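Local coordinates for protein nucleoporin NUP82 (Chaetomium thermophilum, PDB 5CWW) that probably serves as a structural component of the nuclear pore complex and as a docking partner for transport factors, here represented by its N-terminal beta-propeller domain, at residues G279-L284 against V387-I392; A174-V179 against M252-A257; Q436-L441 against F473-T478. One frame throughout, in Å; residues are numbered along the deposited sequence.

Contact 1. Residues G279-L284 against V387-I392; sequences GDVYAL and VELKDI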
loop_
_atom_site.group_PDB
_atom_site.type_symbol
_atom_site.label_atom_id
_atom_site.label_comp_id
_atom_site.label_asym_id
_atom_site.label_seq_id
_atom_site.Cartn_x
_atom_site.Cartn_y
_atom_site.Cartn_z
ATOM N N GLY B 279 7.429 3.399 9.161
ATOM C CA GLY B 279 8.539 2.529 8.804
ATOM C C GLY B 279 8.175 1.056 8.754
ATOM O O GLY B 279 8.992 0.225 8.360
ATOM N N ASP B 280 6.949 0.729 9.144
ATOM C CA ASP B 280 6.510 -0.661 9.196
ATOM C C ASP B 280 5.970 -1.142 7.855
ATOM O O ASP B 280 5.493 -0.351 7.037
ATOM C CB ASP B 280 5.446 -0.844 10.279
ATOM C CG ASP B 280 5.986 -0.602 11.676
ATOM O OD1 ASP B 280 7.207 -0.763 11.881
ATOM O OD2 ASP B 280 5.188 -0.255 12.572
ATOM N N VAL B 281 6.047 -2.453 7.652
ATOM C CA VAL B 281 5.584 -3.091 6.429
ATOM C C VAL B 281 4.590 -4.182 6.797
ATOM O O VAL B 281 4.793 -4.910 7.767
ATOM C CB VAL B 281 6.761 -3.693 5.619
ATOM C CG1 VAL B 281 6.259 -4.500 4.431
ATOM C CG2 VAL B 281 7.708 -2.595 5.156
ATOM N N TYR B 282 3.523 -4.289 6.012
ATOM C CA TYR B 282 2.482 -5.280 6.245
ATOM C C TYR B 282 2.133 -6.011 4.956
ATOM O O TYR B 282 2.384 -5.509 3.861
ATOM C CB TYR B 282 1.222 -4.617 6.807
ATOM C CG TYR B 282 1.369 -4.064 8.204
ATOM C CD1 TYR B 282 1.832 -2.773 8.415
ATOM C CD2 TYR B 282 1.025 -4.825 9.311
ATOM C CE1 TYR B 282 1.958 -2.260 9.691
ATOM C CE2 TYR B 282 1.150 -4.322 10.590
ATOM C CZ TYR B 282 1.614 -3.040 10.775
ATOM O OH TYR B 282 1.735 -2.534 12.047
ATOM N N ALA B 283 1.534 -7.188 5.095
ATOM C CA ALA B 283 1.060 -7.950 3.948
ATOM C C ALA B 283 -0.309 -8.555 4.232
ATOM O O ALA B 283 -0.583 -8.990 5.348
ATOM C CB ALA B 283 2.059 -9.040 3.583
ATOM N N LEU B 284 -1.162 -8.564 3.212
ATOM C CA LEU B 284 -2.477 -9.194 3.280
ATOM C C LEU B 284 -2.584 -10.274 2.220
ATOM O O LEU B 284 -2.448 -9.987 1.032
ATOM C CB LEU B 284 -3.590 -8.172 3.055
ATOM C CG LEU B 284 -4.162 -7.354 4.208
ATOM C CD1 LEU B 284 -5.241 -6.445 3.644
ATOM C CD2 LEU B 284 -4.732 -8.234 5.311
ATOM N N VAL B 387 14.176 5.621 8.487
ATOM C CA VAL B 387 13.162 4.690 8.968
ATOM C C VAL B 387 11.835 4.986 8.277
ATOM O O VAL B 387 11.122 4.074 7.860
ATOM C CB VAL B 387 12.986 4.781 10.503
ATOM C CG1 VAL B 387 11.830 3.904 10.978
ATOM C CG2 VAL B 387 14.271 4.378 11.205
ATOM N N GLU B 388 11.520 6.273 8.165
ATOM C CA GLU B 388 10.278 6.735 7.557
ATOM C C GLU B 388 10.180 6.333 6.086
ATOM O O GLU B 388 11.045 6.686 5.284
ATOM C CB GLU B 388 10.172 8.257 7.694
ATOM C CG GLU B 388 8.932 8.872 7.060
ATOM C CD GLU B 388 8.832 10.362 7.316
ATOM O OE1 GLU B 388 9.796 11.089 6.990
ATOM O OE2 GLU B 388 7.794 10.804 7.853
ATOM N N LEU B 389 9.124 5.600 5.739
ATOM C CA LEU B 389 8.954 5.084 4.381
ATOM C C LEU B 389 8.031 5.968 3.554
ATOM O O LEU B 389 7.112 6.598 4.083
ATOM C CB LEU B 389 8.405 3.655 4.407
ATOM C CG LEU B 389 9.350 2.568 4.929
ATOM C CD1 LEU B 389 8.632 1.232 4.963
ATOM C CD2 LEU B 389 10.604 2.470 4.073
ATOM N N LYS B 390 8.286 6.003 2.249
ATOM C CA LYS B 390 7.489 6.810 1.331
ATOM C C LYS B 390 6.982 6.006 0.139
ATOM O O LYS B 390 6.029 6.411 -0.523
ATOM C CB LYS B 390 8.308 8.011 0.850
ATOM C CG LYS B 390 8.492 9.085 1.918
ATOM C CD LYS B 390 7.179 9.816 2.211
ATOM C CE LYS B 390 7.204 10.546 3.544
ATOM N NZ LYS B 390 8.242 11.609 3.579
ATOM N N ASP B 391 7.612 4.870 -0.138
ATOM C CA ASP B 391 7.123 3.999 -1.200
ATOM C C ASP B 391 7.531 2.553 -0.974
ATOM O O ASP B 391 8.457 2.261 -0.218
ATOM C CB ASP B 391 7.639 4.465 -2.562
ATOM C CG ASP B 391 6.699 4.096 -3.701
ATOM O OD1 ASP B 391 5.772 3.288 -3.484
ATOM O OD2 ASP B 391 6.896 4.606 -4.825
ATOM N N ILE B 392 6.816 1.652 -1.637
ATOM C CA ILE B 392 7.111 0.230 -1.578
ATOM C C ILE B 392 6.940 -0.360 -2.971
ATOM O O ILE B 392 6.021 0.009 -3.702
ATOM C CB ILE B 392 6.206 -0.505 -0.565
ATOM C CG1 ILE B 392 6.568 -1.992 -0.507
ATOM C CG2 ILE B 392 4.726 -0.302 -0.913
ATOM C CD1 ILE B 392 5.930 -2.740 0.645
HETATM O O HOH W 1 11.532 1.285 7.659
#
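The backbones of G279 and E388 come within 4.7 Å of each other, CA to CA, and from there the two segments diverge, V281 CA lying 8.8 Å from I392 CA. At the narrow end the CA of G279 sits 3.2 Å from V387 O. A side chain on G279 would probably run into V387 CG1 and, with phi at 112°, also jam against the preceding carbonyl, so the absence of a side chain suits this point. Beyond it L389 reaches across: with CG beside its own backbone N (chi1 -69°), CD1 is carried to 3.6 Å from G279 O and 3.9 Å from V281 CG2, the two side chains crossing at about a right angle. The other methyl of V281, CG1, meets I392 CD1 at 4.2 Å. L389 and I392 can both turn toward 279-284, although two residues separate them, because K390 and D391 form a classic beta bulge opposite L431. L430 and A275 join the same apolar cluster, while D391 leads out to R47 through a salt bridge. One water bridges the segments, donating to G279 O at 2.8 Å and to V387 O at the same distance. Strands of two different blades thus meet without any direct hydrogen bond between these segments, held by methyl packing and a shared water, and the fit depends on shape at the glycine.

Contact 2. Residues A174-V179 against M252-A257; sequences AVVSAV and MEVAAA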
loop_
_atom_site.group_PDB
_atom_site.type_symbol
_atom_site.label_atom_id
_atom_site.label_comp_id
_atom_site.label_asym_id
_atom_site.label_seq_id
_atom_site.Cartn_x
_atom_site.Cartn_y
_atom_site.Cartn_z
ATOM N N ALA B 174 -7.453 10.915 3.208
ATOM C CA ALA B 174 -6.840 11.057 1.887
ATOM C C ALA B 174 -6.524 9.712 1.238
ATOM O O ALA B 174 -6.219 8.737 1.924
ATOM C CB ALA B 174 -5.573 11.890 1.996
ATOM N N VAL B 175 -6.594 9.673 -0.091
ATOM C CA VAL B 175 -6.248 8.473 -0.846
ATOM C C VAL B 175 -4.746 8.458 -1.124
ATOM O O VAL B 175 -4.169 9.453 -1.567
ATOM C CB VAL B 175 -7.044 8.375 -2.173
ATOM C CG1 VAL B 175 -6.767 9.569 -3.086
ATOM C CG2 VAL B 175 -6.737 7.059 -2.880
ATOM N N VAL B 176 -4.123 7.316 -0.864
ATOM C CA VAL B 176 -2.674 7.181 -0.938
ATOM C C VAL B 176 -2.244 6.334 -2.128
ATOM O O VAL B 176 -1.299 6.681 -2.839
ATOM C CB VAL B 176 -2.130 6.562 0.364
ATOM C CG1 VAL B 176 -0.669 6.216 0.237
ATOM C CG2 VAL B 176 -2.341 7.524 1.524
ATOM N N SER B 177 -2.939 5.223 -2.342
ATOM C CA SER B 177 -2.624 4.335 -3.449
ATOM C C SER B 177 -3.879 3.848 -4.147
ATOM O O SER B 177 -4.916 3.621 -3.517
ATOM C CB SER B 177 -1.812 3.133 -2.964
ATOM O OG SER B 177 -0.629 3.549 -2.310
ATOM N N ALA B 178 -3.765 3.705 -5.461
ATOM C CA ALA B 178 -4.768 3.040 -6.270
ATOM C C ALA B 178 -4.050 2.064 -7.182
ATOM O O ALA B 178 -3.251 2.473 -8.026
ATOM C CB ALA B 178 -5.573 4.046 -7.076
ATOM N N VAL B 179 -4.317 0.776 -6.997
ATOM C CA VAL B 179 -3.659 -0.261 -7.779
ATOM C C VAL B 179 -4.680 -1.273 -8.262
ATOM O O VAL B 179 -5.556 -1.698 -7.512
ATOM C CB VAL B 179 -2.556 -0.978 -6.966
ATOM C CG1 VAL B 179 -1.397 -0.030 -6.696
ATOM C CG2 VAL B 179 -3.113 -1.530 -5.657
ATOM N N MET B 252 0.020 3.530 11.878
ATOM C CA MET B 252 -0.570 2.847 10.731
ATOM C C MET B 252 -1.027 3.853 9.679
ATOM O O MET B 252 -1.995 3.616 8.956
ATOM C CB MET B 252 -1.737 1.959 11.170
ATOM C CG MET B 252 -1.302 0.757 12.003
ATOM S SD MET B 252 -2.608 -0.459 12.278
ATOM C CE MET B 252 -2.720 -1.200 10.647
ATOM N N GLU B 253 -0.334 4.986 9.608
ATOM C CA GLU B 253 -0.526 5.920 8.507
ATOM C C GLU B 253 0.131 5.326 7.266
ATOM O O GLU B 253 1.346 5.146 7.232
ATOM C CB GLU B 253 0.068 7.291 8.832
ATOM C CG GLU B 253 -0.183 8.341 7.759
ATOM C CD GLU B 253 0.555 9.637 8.024
ATOM O OE1 GLU B 253 -0.113 10.674 8.213
ATOM O OE2 GLU B 253 1.803 9.622 8.038
ATOM N N VAL B 254 -0.668 5.028 6.247
ATOM C CA VAL B 254 -0.154 4.364 5.052
ATOM C C VAL B 254 0.600 5.335 4.158
ATOM O O VAL B 254 0.121 6.435 3.878
ATOM C CB VAL B 254 -1.288 3.711 4.236
ATOM C CG1 VAL B 254 -0.727 2.982 3.014
ATOM C CG2 VAL B 254 -2.084 2.747 5.107
ATOM N N ALA B 255 1.786 4.916 3.721
ATOM C CA ALA B 255 2.580 5.678 2.763
ATOM C C ALA B 255 2.280 5.211 1.343
ATOM O O ALA B 255 2.125 6.024 0.436
ATOM C CB ALA B 255 4.060 5.535 3.062
ATOM N N ALA B 256 2.201 3.898 1.155
ATOM C CA ALA B 256 1.899 3.334 -0.153
ATOM C C ALA B 256 1.573 1.851 -0.054
ATOM O O ALA B 256 1.909 1.191 0.928
ATOM C CB ALA B 256 3.064 3.548 -1.111
ATOM N N ALA B 257 0.922 1.338 -1.091
ATOM C CA ALA B 257 0.583 -0.074 -1.174
ATOM C C ALA B 257 0.756 -0.550 -2.607
ATOM O O ALA B 257 0.629 0.234 -3.550
ATOM C CB ALA B 257 -0.832 -0.316 -0.703
#
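S177 and A257 supply an unexpected bond: two strands that run nearly parallel, 7° apart with axes 5.7 Å from each other at closest approach, share no backbone pairing and are joined by a serine hydroxyl. A257 N donates to S177 OG at 3.0 Å, along a bent path of 142° at the hydrogen. The hydroxyl gets there because chi1 of -57° sets OG beside the serine's own backbone N and anti to its carbonyl carbon, which also brings it to 3.3 Å from A256 CA. On one side of this bond V176 leans over the start of the other strand, its CG2 3.6 Å from V254 O; on the other, V179 CG1 packs 3.8 Å from A257 O. Both strands are bulged, V176 and S177 facing V193 as A255 and A256 face A275, and the bulge lets the neighbouring residues V176 and S177 both point toward 252-257. Each strand is the first of its own four-stranded antiparallel sheet, so the contact joins adjacent propeller blades along their first strands. V193 of strand 189-194 touches V254 and A257, and strand 272-276, the antiparallel neighbour of 254-258 in its sheet, adds M276 beside V254 and L274 beside A257.

Contact 3. Residues Q436-L441 against F473-T478; sequences QVKICL and FQTFDT
V437 and F476 form a hydrogen-bonded pair in the antiparallel core of a propeller blade, where the axes of strands 437-441 and 473-476 approach to 4.7 Å and run antiparallel at 174°. V437 N meets F476 O at 2.8 Å in an almost straight bond, F476 N returns to V437 O, and I439 N goes to Q474 O. Further on, a classic beta bulge at F473 and Q474 lets I439 O take two donors, F473 N at 2.8 Å and Q474 N at a longer 3.3 Å. On the face bearing V437, the F476 ring stands beside the valine: chi1 of 56° puts CG between the backbone N and carbonyl carbon, and V437 CB lies over one ring face, 4.1 Å from the centroid, a CH-pi contact. V437 CG2 also meets T478 CG2 at 3.5 Å. Across the sheet K438 runs alongside T475, its CG 3.5 Å from OG1, before its ammonium departs to E382 and N378. Q436 lies obliquely against the same threonine, its CG 3.6 Å from T475 CG2; a glycine here would probably open a gap beside that methyl and remove part of its aliphatic cover. T475 and F476 also pair in parallel with a strand of another protein's chain. The arrangement is that of a bulged antiparallel strand pair in a propeller blade, its sheet continued by a binding partner.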
loop_
_atom_site.group_PDB
_atom_site.type_symbol
_atom_site.label_atom_id
_atom_site.label_comp_id
_atom_site.label_asym_id
_atom_site.label_seq_id
_atom_site.Cartn_x
_atom_site.Cartn_y
_atom_site.Cartn_z
ATOM N N GLN B 436 16.791 6.674 0.701
ATOM C CA GLN B 436 17.399 5.382 0.991
ATOM C C GLN B 436 16.542 4.263 0.418
ATOM O O GLN B 436 15.317 4.277 0.552
ATOM C CB GLN B 436 17.574 5.189 2.502
ATOM C CG GLN B 436 18.142 3.828 2.909
ATOM C CD GLN B 436 17.853 3.482 4.359
ATOM O OE1 GLN B 436 16.780 2.963 4.688
ATOM N NE2 GLN B 436 18.809 3.764 5.233
ATOM N N VAL B 437 17.198 3.302 -0.224
ATOM C CA VAL B 437 16.528 2.121 -0.755
ATOM C C VAL B 437 16.986 0.888 0.008
ATOM O O VAL B 437 18.176 0.716 0.273
ATOM C CB VAL B 437 16.814 1.924 -2.256
ATOM C CG1 VAL B 437 16.130 0.662 -2.776
ATOM C CG2 VAL B 437 16.352 3.139 -3.046
ATOM N N LYS B 438 16.032 0.034 0.355
ATOM C CA LYS B 438 16.321 -1.198 1.071
ATOM C C LYS B 438 15.759 -2.381 0.296
ATOM O O LYS B 438 14.572 -2.413 -0.028
ATOM C CB LYS B 438 15.739 -1.142 2.482
ATOM C CG LYS B 438 16.252 -2.230 3.408
ATOM C CD LYS B 438 15.752 -2.038 4.834
ATOM C CE LYS B 438 16.408 -0.838 5.508
ATOM N NZ LYS B 438 15.786 -0.527 6.820
ATOM N N ILE B 439 16.627 -3.337 -0.017
ATOM C CA ILE B 439 16.238 -4.529 -0.761
ATOM C C ILE B 439 16.140 -5.709 0.193
ATOM O O ILE B 439 17.145 -6.150 0.755
ATOM C CB ILE B 439 17.242 -4.856 -1.888
ATOM C CG1 ILE B 439 17.490 -3.625 -2.766
ATOM C CG2 ILE B 439 16.749 -6.037 -2.721
ATOM C CD1 ILE B 439 16.237 -3.061 -3.415
ATOM N N CYS B 440 14.925 -6.208 0.375
ATOM C CA CYS B 440 14.667 -7.309 1.294
ATOM C C CYS B 440 14.209 -8.553 0.549
ATOM O O CYS B 440 13.513 -8.459 -0.463
ATOM C CB CYS B 440 13.615 -6.903 2.326
ATOM S SG CYS B 440 14.013 -5.376 3.190
ATOM N N LEU B 441 14.595 -9.715 1.066
ATOM C CA LEU B 441 14.208 -10.989 0.480
ATOM C C LEU B 441 13.245 -11.721 1.401
ATOM O O LEU B 441 13.466 -11.807 2.610
ATOM C CB LEU B 441 15.436 -11.857 0.211
ATOM C CG LEU B 441 16.493 -11.265 -0.723
ATOM C CD1 LEU B 441 17.745 -12.137 -0.719
ATOM C CD2 LEU B 441 15.943 -11.113 -2.135
ATOM N N PHE B 473 18.834 -7.609 2.496
ATOM C CA PHE B 473 19.965 -8.015 1.677
ATOM C C PHE B 473 20.918 -6.854 1.436
ATOM O O PHE B 473 22.137 -7.018 1.491
ATOM C CB PHE B 473 19.494 -8.575 0.335
ATOM C CG PHE B 473 20.582 -8.644 -0.692
ATOM C CD1 PHE B 473 21.597 -9.581 -0.581
ATOM C CD2 PHE B 473 20.604 -7.760 -1.757
ATOM C CE1 PHE B 473 22.610 -9.638 -1.519
ATOM C CE2 PHE B 473 21.612 -7.814 -2.699
ATOM C CZ PHE B 473 22.618 -8.751 -2.578
ATOM N N GLN B 474 20.356 -5.679 1.180
ATOM C CA GLN B 474 21.159 -4.515 0.841
ATOM C C GLN B 474 20.415 -3.214 1.136
ATOM O O GLN B 474 19.190 -3.142 1.025
ATOM C CB GLN B 474 21.563 -4.580 -0.634
ATOM C CG GLN B 474 22.431 -3.431 -1.099
ATOM C CD GLN B 474 22.871 -3.592 -2.542
ATOM O OE1 GLN B 474 22.296 -4.380 -3.295
ATOM N NE2 GLN B 474 23.899 -2.848 -2.933
ATOM N N THR B 475 21.176 -2.193 1.515
ATOM C CA THR B 475 20.636 -0.867 1.780
ATOM C C THR B 475 21.590 0.169 1.206
ATOM O O THR B 475 22.788 0.115 1.472
ATOM C CB THR B 475 20.452 -0.611 3.292
ATOM O OG1 THR B 475 19.712 -1.687 3.881
ATOM C CG2 THR B 475 19.721 0.704 3.537
ATOM N N PHE B 476 21.073 1.107 0.421
ATOM C CA PHE B 476 21.923 2.141 -0.159
ATOM C C PHE B 476 21.185 3.457 -0.380
ATOM O O PHE B 476 19.981 3.474 -0.636
ATOM C CB PHE B 476 22.519 1.653 -1.484
ATOM C CG PHE B 476 21.490 1.218 -2.495
ATOM C CD1 PHE B 476 20.893 2.140 -3.338
ATOM C CD2 PHE B 476 21.129 -0.115 -2.606
ATOM C CE1 PHE B 476 19.954 1.742 -4.271
ATOM C CE2 PHE B 476 20.189 -0.519 -3.537
ATOM C CZ PHE B 476 19.601 0.412 -4.369
ATOM N N ASP B 477 21.924 4.558 -0.275
ATOM C CA ASP B 477 21.392 5.879 -0.586
ATOM C C ASP B 477 21.222 6.053 -2.089
ATOM O O ASP B 477 21.919 5.414 -2.880
ATOM C CB ASP B 477 22.311 6.981 -0.047
ATOM C CG ASP B 477 22.233 7.135 1.462
ATOM O OD1 ASP B 477 21.157 6.877 2.041
ATOM O OD2 ASP B 477 23.248 7.539 2.066
ATOM N N THR B 478 20.288 6.919 -2.474
ATOM C CA THR B 478 20.163 7.361 -3.858
ATOM C C THR B 478 20.323 8.877 -3.943
ATOM O O THR B 478 20.410 9.435 -5.035
ATOM C CB THR B 478 18.811 6.956 -4.471
ATOM O OG1 THR B 478 17.743 7.584 -3.750
ATOM C CG2 THR B 478 18.639 5.442 -4.434
#

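In the fold
All three contacts are buried, but they join different elements. Contact 3 works within one blade and is therefore dense in backbone hydrogen bonds; contacts 1 and 2 lie between blades and rely on side-chain packing, contact 1 adding a water between two backbone carbonyls, contact 2 one serine hydroxyl beside its valines. Strands 254-258 and 281-284 belong to one sheet and 389-395, 437-441 and 469-476 to another, so contact 1 joins the sheet of contact 2 to that of contact 3. Contacts 1 and 2 have centres about 10 Å apart and touch directly, L389, K390, D391 and I392 packing on A255 and A256. The centre of contact 3 lies about 18 Å from that of the chain, the farthest of the three, where another protein extends the sheet.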